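Local coordinates for putative aminomethyltransferase (Leptospirillum rubarum, PDB 3TTG), which probably binds a folate cofactor and may transfer one-carbon units, like the aminomethyltransferase (T-protein) of the glycine cleavage system, at residues Val26-Ala32 and Val214-Ser220. Residues are numbered along the deposited sequence; the frame is centred on the assembly and turned at random.
Sequences VSDTRIA and VLLDESS
Asp28 OD1 accepts a hydrogen bond from Ser220 OG at 2.8 Å, on its syn lone pair, the side that faces its own OD2. A water that receives Asp217 N at 3.1 Å, and reaches Leu215 O through a weak bond, is modelled unusually close to OD2, which makes its exact place doubtful; the direct bond to Ser220 carries the link. The carboxylate gets there because CG sits between the backbone N and the carbonyl carbon of Asp28 (chi1 58°), at the third position of the type I turn Val26-Thr29 that leads into helix 29-34. At the start of helix 218-227 Asp217 is the N-cap: its OD1 accepts Ser220 N at 2.9 Å, so one aspartate holds Ser220 by its backbone N and the other by its hydroxyl. Beside this, Val214 wedges its two methyls against the turn and helix 29-34: CG2 lies 3.8 Å from Asp28 CB, the side chains crossing at about a right angle, while CG1 lies 4.1 Å from Ala32 CB. Ile31 CG2 meets Val214 CB at 3.8 Å. With an alanine at Asp28, Ser220 OG would probably lose this acceptor, and the turn its direct tie to helix 218-227. Strand 214-215 pairs with strand 37-39 at the edge of a mixed sheet; Val214 gives the turn and helix 29-34 apolar packing there, while one directed hydrogen bond fixes the turn's carboxylate against the helix start.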
ATOM      1  N   VAL A  26     -18.946  -9.075  -2.147  1.00 37.17           N
ATOM      2  CA  VAL A  26     -17.962  -8.144  -2.771  1.00 35.03           C
ATOM      3  C   VAL A  26     -18.284  -7.850  -4.222  1.00 37.97           C
ATOM      4  O   VAL A  26     -17.412  -7.347  -4.948  1.00 37.48           O
ATOM      5  CB  VAL A  26     -16.549  -8.730  -2.651  1.00 38.44           C
ATOM      6  CG1 VAL A  26     -16.142  -8.784  -1.188  1.00 39.12           C
ATOM      7  CG2 VAL A  26     -16.454 -10.112  -3.299  1.00 38.24           C
ATOM      8  N   SER A  27     -19.536  -8.146  -4.663  1.00 35.29           N
ATOM      9  CA  SER A  27     -19.947  -7.877  -6.042  1.00 38.92           C
ATOM     10  C   SER A  27     -19.820  -6.383  -6.427  1.00 45.51           C
ATOM     11  O   SER A  27     -19.679  -6.072  -7.606  1.00 45.72           O
ATOM     12  CB  SER A  27     -21.392  -8.337  -6.280  1.00 43.23           C
ATOM     13  OG  SER A  27     -22.292  -7.458  -5.632  1.00 52.72           O
ATOM     14  N   ASP A  28     -19.924  -5.475  -5.460  1.00 42.99           N
ATOM     15  CA  ASP A  28     -19.845  -4.043  -5.761  1.00 43.13           C
ATOM     16  C   ASP A  28     -18.393  -3.558  -6.047  1.00 41.61           C
ATOM     17  O   ASP A  28     -18.254  -2.403  -6.433  1.00 40.83           O
ATOM     18  CB  ASP A  28     -20.495  -3.182  -4.672  1.00 46.24           C
ATOM     19  CG  ASP A  28     -19.917  -3.362  -3.296  1.00 54.80           C
ATOM     20  OD1 ASP A  28     -19.079  -4.276  -3.126  1.00 55.44           O
ATOM     21  OD2 ASP A  28     -20.457  -2.755  -2.352  1.00 63.15           O
ATOM     22  N   THR A  29     -17.329  -4.420  -5.986  1.00 34.05           N
ATOM     23  CA  THR A  29     -16.010  -3.929  -6.451  1.00 33.30           C
ATOM     24  C   THR A  29     -16.088  -3.682  -7.955  1.00 38.02           C
ATOM     25  O   THR A  29     -15.402  -2.808  -8.483  1.00 35.97           O
ATOM     26  CB  THR A  29     -14.880  -4.870  -6.108  1.00 37.34           C
ATOM     27  OG1 THR A  29     -14.966  -6.056  -6.903  1.00 34.35           O
ATOM     28  CG2 THR A  29     -14.788  -5.158  -4.608  1.00 33.15           C
ATOM     29  N   ARG A  30     -17.015  -4.389  -8.650  1.00 35.88           N
ATOM     30  CA  ARG A  30     -17.204  -4.219 -10.106  1.00 36.64           C
ATOM     31  C   ARG A  30     -17.439  -2.749 -10.475  1.00 40.15           C
ATOM     32  O   ARG A  30     -16.858  -2.246 -11.440  1.00 39.66           O
ATOM     33  CB  ARG A  30     -18.407  -5.054 -10.587  1.00 39.69           C
ATOM     34  CG  ARG A  30     -18.180  -6.550 -10.496  1.00 54.83           C
ATOM     35  CD  ARG A  30     -19.480  -7.278 -10.842  1.00 56.48           C
ATOM     36  NE  ARG A  30     -19.432  -8.736 -10.659  1.00 52.19           N
ATOM     37  CZ  ARG A  30     -18.939  -9.617 -11.538  1.00 61.02           C
ATOM     38  NH1 ARG A  30     -18.339  -9.202 -12.643  1.00 45.09           N
ATOM     39  NH2 ARG A  30     -19.012 -10.919 -11.296  1.00 59.64           N
ATOM     40  N   ILE A  31     -18.236  -2.041  -9.656  1.00 36.73           N
ATOM     41  CA  ILE A  31     -18.524  -0.625  -9.891  1.00 35.91           C
ATOM     42  C   ILE A  31     -17.256   0.178  -9.646  1.00 38.02           C
ATOM     43  O   ILE A  31     -16.964   1.116 -10.395  1.00 38.95           O
ATOM     44  CB  ILE A  31     -19.700  -0.159  -8.999  1.00 40.07           C
ATOM     45  CG1 ILE A  31     -20.986  -0.970  -9.298  1.00 41.06           C
ATOM     46  CG2 ILE A  31     -19.961   1.355  -9.146  1.00 41.98           C
ATOM     47  CD1 ILE A  31     -22.061  -0.817  -8.125  1.00 43.73           C
ATOM     48  N   ALA A  32     -16.493  -0.150  -8.603  1.00 35.21           N
ATOM     49  CA  ALA A  32     -15.263   0.606  -8.350  1.00 34.21           C
ATOM     50  C   ALA A  32     -14.240   0.427  -9.479  1.00 37.63           C
ATOM     51  O   ALA A  32     -13.568   1.387  -9.836  1.00 37.20           O
ATOM     52  CB  ALA A  32     -14.661   0.223  -7.024  1.00 34.82           C
ATOM     53  N   VAL A 214     -19.523   3.923  -6.092  1.00 39.97           N
ATOM     54  CA  VAL A 214     -20.012   3.087  -5.000  1.00 37.81           C
ATOM     55  C   VAL A 214     -19.310   3.407  -3.700  1.00 41.05           C
ATOM     56  O   VAL A 214     -18.102   3.619  -3.661  1.00 38.18           O
ATOM     57  CB  VAL A 214     -19.851   1.571  -5.384  1.00 40.65           C
ATOM     58  CG1 VAL A 214     -18.406   1.172  -5.651  1.00 38.20           C
ATOM     59  CG2 VAL A 214     -20.533   0.629  -4.375  1.00 41.64           C
ATOM     60  N   LEU A 215     -20.071   3.359  -2.618  1.00 41.58           N
ATOM     61  CA  LEU A 215     -19.548   3.493  -1.275  1.00 41.33           C
ATOM     62  C   LEU A 215     -19.128   2.094  -0.839  1.00 42.54           C
ATOM     63  O   LEU A 215     -19.956   1.191  -0.686  1.00 41.53           O
ATOM     64  CB  LEU A 215     -20.591   4.108  -0.350  1.00 43.08           C
ATOM     65  CG  LEU A 215     -20.159   4.418   1.077  1.00 48.12           C
ATOM     66  CD1 LEU A 215     -18.962   5.350   1.129  1.00 49.16           C
ATOM     67  CD2 LEU A 215     -21.311   5.038   1.872  1.00 50.89           C
ATOM     68  N   LEU A 216     -17.842   1.897  -0.692  1.00 35.40           N
ATOM     69  CA  LEU A 216     -17.276   0.598  -0.297  1.00 34.19           C
ATOM     70  C   LEU A 216     -17.248   0.468   1.232  1.00 43.29           C
ATOM     71  O   LEU A 216     -16.956   1.428   1.939  1.00 45.59           O
ATOM     72  CB  LEU A 216     -15.860   0.487  -0.850  1.00 33.06           C
ATOM     73  CG  LEU A 216     -15.681   0.475  -2.397  1.00 38.38           C
ATOM     74  CD1 LEU A 216     -14.204   0.607  -2.782  1.00 37.18           C
ATOM     75  CD2 LEU A 216     -16.228  -0.798  -3.009  1.00 40.14           C
ATOM     76  N   ASP A 217     -17.547  -0.700   1.731  1.00 38.38           N
ATOM     77  CA  ASP A 217     -17.365  -1.025   3.137  1.00 36.65           C
ATOM     78  C   ASP A 217     -15.924  -1.617   3.246  1.00 37.71           C
ATOM     79  O   ASP A 217     -15.256  -1.821   2.213  1.00 35.68           O
ATOM     80  CB  ASP A 217     -18.517  -1.968   3.646  1.00 38.37           C
ATOM     81  CG  ASP A 217     -18.519  -3.393   3.143  1.00 48.22           C
ATOM     82  OD1 ASP A 217     -17.630  -3.745   2.303  1.00 45.31           O
ATOM     83  OD2 ASP A 217     -19.482  -4.120   3.456  1.00 60.22           O
ATOM     84  N   GLU A 218     -15.448  -1.911   4.457  1.00 34.26           N
ATOM     85  CA  GLU A 218     -14.086  -2.438   4.669  1.00 35.06           C
ATOM     86  C   GLU A 218     -13.819  -3.720   3.866  1.00 39.95           C
ATOM     87  O   GLU A 218     -12.782  -3.779   3.211  1.00 37.03           O
ATOM     88  CB  GLU A 218     -13.811  -2.655   6.181  1.00 37.14           C
ATOM     89  CG  GLU A 218     -12.485  -3.333   6.485  1.00 52.30           C
ATOM     90  CD  GLU A 218     -12.134  -3.411   7.964  1.00 79.08           C
ATOM     91  OE1 GLU A 218     -13.055  -3.257   8.803  1.00 71.29           O
ATOM     92  OE2 GLU A 218     -10.940  -3.633   8.284  1.00 68.78           O
ATOM     93  N   SER A 219     -14.747  -4.707   3.852  1.00 37.88           N
ATOM     94  CA  SER A 219     -14.522  -5.975   3.120  1.00 37.12           C
ATOM     95  C   SER A 219     -14.446  -5.770   1.592  1.00 36.56           C
ATOM     96  O   SER A 219     -13.641  -6.433   0.926  1.00 35.57           O
ATOM     97  CB  SER A 219     -15.579  -7.037   3.481  1.00 40.52           C
ATOM     98  OG  SER A 219     -16.847  -6.836   2.881  1.00 49.59           O
ATOM     99  N   SER A 220     -15.273  -4.885   1.031  1.00 34.25           N
ATOM    100  CA  SER A 220     -15.236  -4.611  -0.415  1.00 34.01           C
ATOM    101  C   SER A 220     -14.009  -3.766  -0.772  1.00 32.20           C
ATOM    102  O   SER A 220     -13.410  -3.987  -1.811  1.00 29.57           O
ATOM    103  CB  SER A 220     -16.516  -3.929  -0.890  1.00 37.00           C
ATOM    104  OG  SER A 220     -17.600  -4.841  -0.812  1.00 43.16           O
TER
HETATM  105  O   HOH W   1     -19.542  -2.177  -0.201  1.00 46.14           O